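Local coordinates for hypothetical protein (Geobacillus stearothermophilus, PDB 1U84) that is of unknown function but folds into a small, single-chain, all-helical domain of the DUF1871 family, at residues Val41-Gln55 / Phe68-Lys82. Numbering follows the deposited sequence.
Sequences VYETEDARTLAARIQ and FPHCLKLARRLLELK
Helix 47-55 crosses helix 68-82 at 121° between their N-to-C directions, the axes 8.0 Å apart at closest approach, with A51 and L72 nearest in the backbone. The close approach is consistent with the small residues at the crossing: A47, A51 and A75 pack knobs-into-holes, A75 CB lying 3.5 Å from A47 O. I54 pushes CD1 among C71, L74, A75 and L78, while CZ of F68 lies 3.7 Å from A51 CB, and L79 sets CD1 against the A47 backbone. Ahead of the first helix, the turn is gripped by K82. With CG anti to the backbone N (chi1 -177°) and the chain extended beyond it, K82 runs past V41 in the opposite direction, and NZ donates to V41 O at 2.8 Å, within the carbonyl plane. E45, bent at chi2, brings its carboxylate across the lysine tip in a salt bridge whose hydrogen bonds to both oxygens are weak (K82 NZ to E45 OE1, 3.1 Å), and a water links NZ to Y42 O. A methionine in place of K82 would probably leave V41 O without this donor and the E45 carboxylate without its countercharge. D46, at the N-cap, accepts from T49 N with OD2. K82 thus ties the turn after helix 31-41 to helix 68-85 in a compact helical bundle.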
ATOM      1  N   VAL A  41       1.187  -5.084  -5.125  1.00  7.49           N
ATOM      2  CA  VAL A  41       2.462  -5.593  -4.544  1.00  8.79           C
ATOM      3  C   VAL A  41       2.964  -6.843  -5.291  1.00  9.36           C
ATOM      4  O   VAL A  41       4.171  -7.025  -5.474  1.00  9.81           O
ATOM      5  CB  VAL A  41       2.376  -5.870  -2.993  1.00  7.65           C
ATOM      6  CG1 VAL A  41       3.625  -6.664  -2.457  1.00  8.55           C
ATOM      7  CG2 VAL A  41       2.223  -4.533  -2.236  1.00 10.05           C
ATOM      8  N   TYR A  42       2.034  -7.709  -5.681  1.00 10.23           N
ATOM      9  CA  TYR A  42       2.424  -8.926  -6.383  1.00 12.37           C
ATOM     10  C   TYR A  42       2.642  -8.720  -7.874  1.00 13.20           C
ATOM     11  O   TYR A  42       3.001  -9.675  -8.598  1.00 14.51           O
ATOM     12  CB  TYR A  42       1.417 -10.040  -6.116  1.00 13.30           C
ATOM     13  CG  TYR A  42       1.615 -10.629  -4.749  1.00 11.90           C
ATOM     14  CD1 TYR A  42       2.672 -11.501  -4.490  1.00 11.35           C
ATOM     15  CD2 TYR A  42       0.779 -10.273  -3.702  1.00 10.84           C
ATOM     16  CE1 TYR A  42       2.871 -12.034  -3.234  1.00 14.76           C
ATOM     17  CE2 TYR A  42       0.948 -10.801  -2.435  1.00 12.65           C
ATOM     18  CZ  TYR A  42       1.997 -11.692  -2.204  1.00 14.16           C
ATOM     19  OH  TYR A  42       2.177 -12.191  -0.932  1.00 15.06           O
ATOM     20  N   GLU A  43       2.473  -7.491  -8.340  1.00 12.99           N
ATOM     21  CA  GLU A  43       2.581  -7.225  -9.785  1.00 12.46           C
ATOM     22  C   GLU A  43       3.868  -6.551 -10.190  1.00 12.40           C
ATOM     23  O   GLU A  43       4.116  -6.355 -11.396  1.00 12.93           O
ATOM     24  CB  GLU A  43       1.361  -6.435 -10.269  1.00 13.93           C
ATOM     25  CG  GLU A  43       0.093  -7.279 -10.215  1.00 16.67           C
ATOM     26  CD  GLU A  43      -1.178  -6.472 -10.441  1.00 22.40           C
ATOM     27  OE1 GLU A  43      -1.092  -5.221 -10.503  1.00 22.97           O
ATOM     28  OE2 GLU A  43      -2.261  -7.102 -10.535  1.00 24.20           O
ATOM     29  N   THR A  44       4.682  -6.199  -9.199  1.00 11.10           N
ATOM     30  CA  THR A  44       5.941  -5.496  -9.433  1.00 10.98           C
ATOM     31  C   THR A  44       6.995  -5.781  -8.370  1.00 11.11           C
ATOM     32  O   THR A  44       6.674  -6.308  -7.288  1.00 11.93           O
ATOM     33  CB  THR A  44       5.672  -3.988  -9.523  1.00 10.72           C
ATOM     34  OG1 THR A  44       6.821  -3.315 -10.071  1.00 11.16           O
ATOM     35  CG2 THR A  44       5.279  -3.390  -8.137  1.00 12.69           C
ATOM     36  N   GLU A  45       8.246  -5.443  -8.670  1.00 10.92           N
ATOM     37  CA  GLU A  45       9.298  -5.376  -7.641  1.00 11.40           C
ATOM     38  C   GLU A  45       9.845  -3.949  -7.508  1.00 10.29           C
ATOM     39  O   GLU A  45      10.812  -3.716  -6.784  1.00 12.00           O
ATOM     40  CB  GLU A  45      10.468  -6.307  -7.995  1.00 12.22           C
ATOM     41  CG  GLU A  45      10.120  -7.761  -8.371  1.00 14.24           C
ATOM     42  CD  GLU A  45       9.407  -8.565  -7.296  1.00 21.42           C
ATOM     43  OE1 GLU A  45       9.544  -8.256  -6.101  1.00 21.07           O
ATOM     44  OE2 GLU A  45       8.707  -9.538  -7.676  1.00 25.16           O
ATOM     45  N   ASP A  46       9.212  -3.015  -8.212  1.00 11.61           N
ATOM     46  CA  ASP A  46       9.728  -1.660  -8.360  1.00 10.96           C
ATOM     47  C   ASP A  46       8.927  -0.658  -7.504  1.00 11.55           C
ATOM     48  O   ASP A  46       7.719  -0.517  -7.706  1.00 10.63           O
ATOM     49  CB  ASP A  46       9.647  -1.228  -9.819  1.00 12.52           C
ATOM     50  CG  ASP A  46      10.189   0.181 -10.038  1.00 12.47           C
ATOM     51  OD1 ASP A  46      11.367   0.461  -9.736  1.00 14.66           O
ATOM     52  OD2 ASP A  46       9.408   0.995 -10.538  1.00 13.42           O
ATOM     53  N   ALA A  47       9.617   0.011  -6.592  1.00 10.48           N
ATOM     54  CA  ALA A  47       8.935   0.940  -5.700  1.00 10.09           C
ATOM     55  C   ALA A  47       8.217   2.051  -6.503  1.00 10.59           C
ATOM     56  O   ALA A  47       7.094   2.454  -6.137  1.00  9.85           O
ATOM     57  CB  ALA A  47       9.885   1.511  -4.689  1.00 10.32           C
ATOM     58  N   ARG A  48       8.843   2.601  -7.552  1.00 10.28           N
ATOM     59  CA  ARG A  48       8.165   3.666  -8.332  1.00 11.49           C
ATOM     60  C   ARG A  48       6.837   3.221  -8.923  1.00 11.92           C
ATOM     61  O   ARG A  48       5.841   3.949  -8.871  1.00 11.74           O
ATOM     62  CB  ARG A  48       9.067   4.231  -9.460  1.00 10.47           C
ATOM     63  CG  ARG A  48      10.200   5.122  -8.990  1.00 15.12           C
ATOM     64  CD  ARG A  48      11.221   5.401 -10.128  1.00 13.76           C
ATOM     65  NE  ARG A  48      12.458   6.000  -9.595  1.00 19.16           N
ATOM     66  CZ  ARG A  48      13.021   7.106 -10.068  1.00 18.21           C
ATOM     67  NH1 ARG A  48      12.467   7.709 -11.104  1.00 16.51           N
ATOM     68  NH2 ARG A  48      14.153   7.575  -9.522  1.00 16.25           N
ATOM     69  N   THR A  49       6.847   2.029  -9.514  1.00 11.32           N
ATOM     70  CA  THR A  49       5.676   1.442 -10.139  1.00 10.87           C
ATOM     71  C   THR A  49       4.586   1.243  -9.076  1.00 10.60           C
ATOM     72  O   THR A  49       3.439   1.639  -9.272  1.00 11.03           O
ATOM     73  CB  THR A  49       6.020   0.106 -10.831  1.00 12.08           C
ATOM     74  OG1 THR A  49       7.024   0.343 -11.850  1.00 13.56           O
ATOM     75  CG2 THR A  49       4.784  -0.482 -11.474  1.00 13.28           C
ATOM     76  N   LEU A  50       4.971   0.653  -7.947  1.00  8.97           N
ATOM     77  CA  LEU A  50       4.008   0.397  -6.869  1.00  8.82           C
ATOM     78  C   LEU A  50       3.460   1.699  -6.301  1.00  9.90           C
ATOM     79  O   LEU A  50       2.259   1.795  -6.014  1.00  9.36           O
ATOM     80  CB  LEU A  50       4.627  -0.465  -5.762  1.00  8.65           C
ATOM     81  CG  LEU A  50       3.748  -0.777  -4.543  1.00  7.06           C
ATOM     82  CD1 LEU A  50       2.431  -1.419  -4.946  1.00  7.98           C
ATOM     83  CD2 LEU A  50       4.530  -1.654  -3.533  1.00  8.36           C
ATOM     84  N   ALA A  51       4.343   2.681  -6.128  1.00  9.06           N
ATOM     85  CA  ALA A  51       3.937   3.972  -5.561  1.00  9.62           C
ATOM     86  C   ALA A  51       2.873   4.623  -6.445  1.00  9.21           C
ATOM     87  O   ALA A  51       1.902   5.226  -5.944  1.00  9.60           O
ATOM     88  CB  ALA A  51       5.139   4.904  -5.398  1.00 10.35           C
ATOM     89  N   ALA A  52       3.039   4.527  -7.773  1.00  9.38           N
ATOM     90  CA  ALA A  52       2.056   5.106  -8.681  1.00 10.15           C
ATOM     91  C   ALA A  52       0.702   4.380  -8.571  1.00 10.41           C
ATOM     92  O   ALA A  52      -0.340   5.025  -8.592  1.00 11.34           O
ATOM     93  CB  ALA A  52       2.573   5.100 -10.096  1.00 11.05           C
ATOM     94  N   ARG A  53       0.729   3.053  -8.375  1.00  8.69           N
ATOM     95  CA  ARG A  53      -0.525   2.319  -8.148  1.00  9.64           C
ATOM     96  C   ARG A  53      -1.208   2.770  -6.843  1.00  9.63           C
ATOM     97  O   ARG A  53      -2.422   3.016  -6.819  1.00  9.45           O
ATOM     98  CB  ARG A  53      -0.340   0.790  -8.150  1.00  9.57           C
ATOM     99  CG  ARG A  53      -0.026   0.168  -9.527  1.00 13.78           C
ATOM    100  CD  ARG A  53      -1.248   0.197 -10.500  1.00 16.10           C
ATOM    101  NE  ARG A  53      -2.397  -0.492  -9.917  1.00 21.42           N
ATOM    102  CZ  ARG A  53      -3.566   0.086  -9.649  1.00 23.01           C
ATOM    103  NH1 ARG A  53      -4.542  -0.613  -9.098  1.00 22.60           N
ATOM    104  NH2 ARG A  53      -3.774   1.367  -9.949  1.00 24.66           N
ATOM    105  N   ILE A  54      -0.420   2.860  -5.772  1.00  7.82           N
ATOM    106  CA  ILE A  54      -0.911   3.346  -4.472  1.00  7.15           C
ATOM    107  C   ILE A  54      -1.572   4.703  -4.644  1.00  8.27           C
ATOM    108  O   ILE A  54      -2.705   4.936  -4.167  1.00  8.16           O
ATOM    109  CB  ILE A  54       0.207   3.395  -3.389  1.00  7.28           C
ATOM    110  CG1 ILE A  54       0.648   1.961  -3.051  1.00  6.77           C
ATOM    111  CG2 ILE A  54      -0.302   4.118  -2.129  1.00  7.82           C
ATOM    112  CD1 ILE A  54       1.933   1.872  -2.202  1.00  8.40           C
ATOM    113  N   GLN A  55      -0.887   5.608  -5.354  1.00  7.94           N
ATOM    114  CA  GLN A  55      -1.424   6.948  -5.521  1.00  9.24           C
ATOM    115  C   GLN A  55      -2.782   6.883  -6.230  1.00  9.30           C
ATOM    116  O   GLN A  55      -3.748   7.504  -5.770  1.00 10.54           O
ATOM    117  CB  GLN A  55      -0.431   7.821  -6.305  1.00 10.07           C
ATOM    118  CG  GLN A  55      -0.839   9.298  -6.345  1.00 10.75           C
ATOM    119  CD  GLN A  55       0.158  10.116  -7.114  1.00 12.06           C
ATOM    120  OE1 GLN A  55       0.486   9.791  -8.246  1.00 16.69           O
ATOM    121  NE2 GLN A  55       0.674  11.164  -6.480  1.00 11.75           N
ATOM    122  N   PHE A  68       3.172  12.026  -4.216  1.00 11.00           N
ATOM    123  CA  PHE A  68       3.939  10.879  -4.673  1.00 11.26           C
ATOM    124  C   PHE A  68       4.997  10.403  -3.668  1.00 10.44           C
ATOM    125  O   PHE A  68       5.104   9.192  -3.434  1.00  9.13           O
ATOM    126  CB  PHE A  68       4.554  11.107  -6.068  1.00 11.72           C
ATOM    127  CG  PHE A  68       5.174   9.864  -6.659  1.00 12.22           C
ATOM    128  CD1 PHE A  68       4.397   8.975  -7.375  1.00 16.32           C
ATOM    129  CD2 PHE A  68       6.535   9.580  -6.448  1.00 14.79           C
ATOM    130  CE1 PHE A  68       4.960   7.808  -7.919  1.00 16.43           C
ATOM    131  CE2 PHE A  68       7.101   8.425  -6.976  1.00 13.78           C
ATOM    132  CZ  PHE A  68       6.304   7.541  -7.712  1.00 14.13           C
ATOM    133  N   PRO A  69       5.838  11.305  -3.125  1.00  9.83           N
ATOM    134  CA  PRO A  69       6.882  10.795  -2.205  1.00 10.54           C
ATOM    135  C   PRO A  69       6.328  10.093  -0.953  1.00 10.42           C
ATOM    136  O   PRO A  69       6.978   9.204  -0.426  1.00 11.51           O
ATOM    137  CB  PRO A  69       7.674  12.047  -1.833  1.00 11.60           C
ATOM    138  CG  PRO A  69       7.415  13.027  -3.037  1.00  9.71           C
ATOM    139  CD  PRO A  69       5.961  12.759  -3.357  1.00 10.29           C
ATOM    140  N   HIS A  70       5.141  10.491  -0.490  1.00 10.52           N
ATOM    141  CA  HIS A  70       4.480   9.769   0.612  1.00 10.01           C
ATOM    142  C   HIS A  70       4.121   8.331   0.148  1.00  9.06           C
ATOM    143  O   HIS A  70       4.380   7.386   0.877  1.00  7.88           O
ATOM    144  CB  HIS A  70       3.228  10.521   1.100  1.00 11.51           C
ATOM    145  CG  HIS A  70       2.812  10.140   2.480  1.00 14.77           C
ATOM    146  ND1 HIS A  70       3.554  10.474   3.590  1.00 17.48           N
ATOM    147  CD2 HIS A  70       1.722   9.485   2.939  1.00 16.27           C
ATOM    148  CE1 HIS A  70       2.948  10.027   4.673  1.00 16.71           C
ATOM    149  NE2 HIS A  70       1.844   9.408   4.305  1.00 14.66           N
ATOM    150  N   CYS A  71       3.491   8.206  -1.025  1.00  8.90           N
ATOM    151  CA  CYS A  71       3.242   6.887  -1.655  1.00  8.34           C
ATOM    152  C   CYS A  71       4.533   6.070  -1.796  1.00  9.81           C
ATOM    153  O   CYS A  71       4.535   4.867  -1.530  1.00  8.98           O
ATOM    154  CB  CYS A  71       2.573   7.059  -3.000  1.00 10.05           C
ATOM    155  SG  CYS A  71       0.950   7.903  -2.833  1.00 10.82           S
ATOM    156  N   LEU A  72       5.616   6.724  -2.224  1.00  9.49           N
ATOM    157  CA  LEU A  72       6.880   6.012  -2.452  1.00  9.81           C
ATOM    158  C   LEU A  72       7.474   5.409  -1.174  1.00  9.85           C
ATOM    159  O   LEU A  72       7.977   4.289  -1.230  1.00 10.20           O
ATOM    160  CB  LEU A  72       7.890   6.934  -3.157  1.00 10.19           C
ATOM    161  CG  LEU A  72       9.199   6.315  -3.606  1.00 10.49           C
ATOM    162  CD1 LEU A  72       8.982   5.207  -4.622  1.00 12.66           C
ATOM    163  CD2 LEU A  72      10.036   7.437  -4.192  1.00 11.24           C
ATOM    164  N   LYS A  73       7.410   6.116  -0.030  1.00  9.72           N
ATOM    165  CA  LYS A  73       7.886   5.541   1.229  1.00 10.86           C
ATOM    166  C   LYS A  73       7.109   4.280   1.562  1.00 10.08           C
ATOM    167  O   LYS A  73       7.692   3.254   1.928  1.00 10.02           O
ATOM    168  CB  LYS A  73       7.826   6.538   2.396  1.00 10.96           C
ATOM    169  CG  LYS A  73       8.973   7.513   2.416  1.00 13.23           C
ATOM    170  CD  LYS A  73       8.779   8.504   3.573  1.00 13.99           C
ATOM    171  CE  LYS A  73       9.787   9.655   3.466  1.00 13.49           C
ATOM    172  NZ  LYS A  73       9.630  10.542   4.670  1.00 13.34           N
ATOM    173  N   LEU A  74       5.787   4.335   1.411  1.00  8.67           N
ATOM    174  CA  LEU A  74       5.001   3.158   1.681  1.00  8.55           C
ATOM    175  C   LEU A  74       5.401   2.026   0.735  1.00  7.18           C
ATOM    176  O   LEU A  74       5.610   0.908   1.171  1.00  7.61           O
ATOM    177  CB  LEU A  74       3.498   3.454   1.605  1.00  8.77           C
ATOM    178  CG  LEU A  74       2.662   2.175   1.776  1.00  8.26           C
ATOM    179  CD1 LEU A  74       2.787   1.535   3.144  1.00 10.10           C
ATOM    180  CD2 LEU A  74       1.204   2.475   1.483  1.00  8.30           C
ATOM    181  N   ALA A  75       5.479   2.325  -0.558  1.00  6.85           N
ATOM    182  CA  ALA A  75       5.842   1.275  -1.519  1.00  6.69           C
ATOM    183  C   ALA A  75       7.170   0.627  -1.148  1.00  8.35           C
ATOM    184  O   ALA A  75       7.317  -0.575  -1.243  1.00  8.49           O
ATOM    185  CB  ALA A  75       5.928   1.866  -2.914  1.00  8.25           C
ATOM    186  N   ARG A  76       8.168   1.442  -0.798  1.00  9.11           N
ATOM    187  CA  ARG A  76       9.470   0.891  -0.388  1.00 10.92           C
ATOM    188  C   ARG A  76       9.357  -0.031   0.815  1.00 10.71           C
ATOM    189  O   ARG A  76       9.948  -1.103   0.833  1.00 11.63           O
ATOM    190  CB  ARG A  76      10.487   2.017  -0.119  1.00 11.79           C
ATOM    191  CG  ARG A  76      10.934   2.638  -1.417  1.00 11.62           C
ATOM    192  CD  ARG A  76      11.911   3.806  -1.277  1.00 14.94           C
ATOM    193  NE  ARG A  76      12.465   4.122  -2.598  1.00 21.00           N
ATOM    194  CZ  ARG A  76      13.044   5.280  -2.936  1.00 25.46           C
ATOM    195  NH1 ARG A  76      13.129   6.302  -2.070  1.00 24.80           N
ATOM    196  NH2 ARG A  76      13.535   5.424  -4.168  1.00 25.64           N
ATOM    197  N   ARG A  77       8.553   0.371   1.791  1.00 10.10           N
ATOM    198  CA  ARG A  77       8.386  -0.443   3.006  1.00 11.10           C
ATOM    199  C   ARG A  77       7.735  -1.793   2.686  1.00 10.18           C
ATOM    200  O   ARG A  77       8.167  -2.860   3.169  1.00 11.30           O
ATOM    201  CB  ARG A  77       7.594   0.291   4.080  1.00 11.53           C
ATOM    202  CG  ARG A  77       8.194   1.614   4.608  1.00 15.46           C
ATOM    203  CD  ARG A  77       9.700   1.526   4.936  1.00 23.34           C
ATOM    204  NE  ARG A  77      10.305   2.834   5.227  1.00 28.88           N
ATOM    205  CZ  ARG A  77      10.474   3.821   4.340  1.00 29.42           C
ATOM    206  NH1 ARG A  77      10.073   3.692   3.093  1.00 28.15           N
ATOM    207  NH2 ARG A  77      11.048   4.961   4.717  1.00 32.96           N
ATOM    208  N   LEU A  78       6.726  -1.760   1.814  1.00  8.78           N
ATOM    209  CA  LEU A  78       6.014  -2.979   1.467  1.00  8.47           C
ATOM    210  C   LEU A  78       6.901  -3.939   0.686  1.00  8.33           C
ATOM    211  O   LEU A  78       6.883  -5.126   0.922  1.00  9.19           O
ATOM    212  CB  LEU A  78       4.758  -2.676   0.637  1.00  7.80           C
ATOM    213  CG  LEU A  78       3.676  -1.832   1.333  1.00  7.07           C
ATOM    214  CD1 LEU A  78       2.544  -1.564   0.338  1.00  7.53           C
ATOM    215  CD2 LEU A  78       3.096  -2.509   2.604  1.00  7.98           C
ATOM    216  N   LEU A  79       7.661  -3.398  -0.253  1.00  9.79           N
ATOM    217  CA  LEU A  79       8.540  -4.248  -1.047  1.00 10.00           C
ATOM    218  C   LEU A  79       9.704  -4.769  -0.209  1.00 11.17           C
ATOM    219  O   LEU A  79      10.167  -5.898  -0.444  1.00 12.16           O
ATOM    220  CB  LEU A  79       9.061  -3.491  -2.277  1.00 10.97           C
ATOM    221  CG  LEU A  79       7.992  -3.276  -3.359  1.00  9.35           C
ATOM    222  CD1 LEU A  79       8.435  -2.311  -4.471  1.00 12.83           C
ATOM    223  CD2 LEU A  79       7.531  -4.594  -3.964  1.00 10.39           C
ATOM    224  N   GLU A  80      10.151  -3.980   0.779  1.00 12.37           N
ATOM    225  CA  GLU A  80      11.175  -4.473   1.739  1.00 14.52           C
ATOM    226  C   GLU A  80      10.688  -5.707   2.476  1.00 15.04           C
ATOM    227  O   GLU A  80      11.420  -6.717   2.579  1.00 15.95           O
ATOM    228  CB  GLU A  80      11.554  -3.413   2.760  1.00 15.20           C
ATOM    229  CG  GLU A  80      12.458  -2.373   2.190  1.00 19.75           C
ATOM    230  CD  GLU A  80      12.599  -1.196   3.110  1.00 25.66           C
ATOM    231  OE1 GLU A  80      12.209  -1.317   4.310  1.00 27.25           O
ATOM    232  OE2 GLU A  80      13.098  -0.156   2.626  1.00 29.78           O
ATOM    233  N   LEU A  81       9.440  -5.668   2.936  1.00 14.38           N
ATOM    234  CA  LEU A  81       8.853  -6.850   3.578  1.00 15.35           C
ATOM    235  C   LEU A  81       8.683  -8.029   2.625  1.00 15.38           C
ATOM    236  O   LEU A  81       9.021  -9.153   2.967  1.00 15.61           O
ATOM    237  CB  LEU A  81       7.528  -6.512   4.249  1.00 15.24           C
ATOM    238  CG  LEU A  81       6.819  -7.705   4.907  1.00 18.14           C
ATOM    239  CD1 LEU A  81       7.706  -8.429   5.907  1.00 21.41           C
ATOM    240  CD2 LEU A  81       5.520  -7.259   5.538  1.00 18.74           C
ATOM    241  N   LYS A  82       8.137  -7.779   1.437  1.00 13.91           N
ATOM    242  CA  LYS A  82       7.996  -8.811   0.420  1.00 14.34           C
ATOM    243  C   LYS A  82       9.356  -9.477   0.125  1.00 15.14           C
ATOM    244  O   LYS A  82       9.463 -10.713   0.039  1.00 15.22           O
ATOM    245  CB  LYS A  82       7.387  -8.210  -0.861  1.00 13.67           C
ATOM    246  CG  LYS A  82       7.120  -9.208  -2.000  1.00 13.08           C
ATOM    247  CD  LYS A  82       7.025  -8.441  -3.301  1.00 12.81           C
ATOM    248  CE  LYS A  82       6.417  -9.292  -4.377  1.00 13.08           C
ATOM    249  NZ  LYS A  82       6.517  -8.570  -5.670  1.00 12.60           N
TER
HETATM  250  O   HOH W   1       5.611 -10.739  -7.086  1.00 25.29           O
HETATM  251  O   HOH W   2       2.357  13.789  -6.302  1.00 21.49           O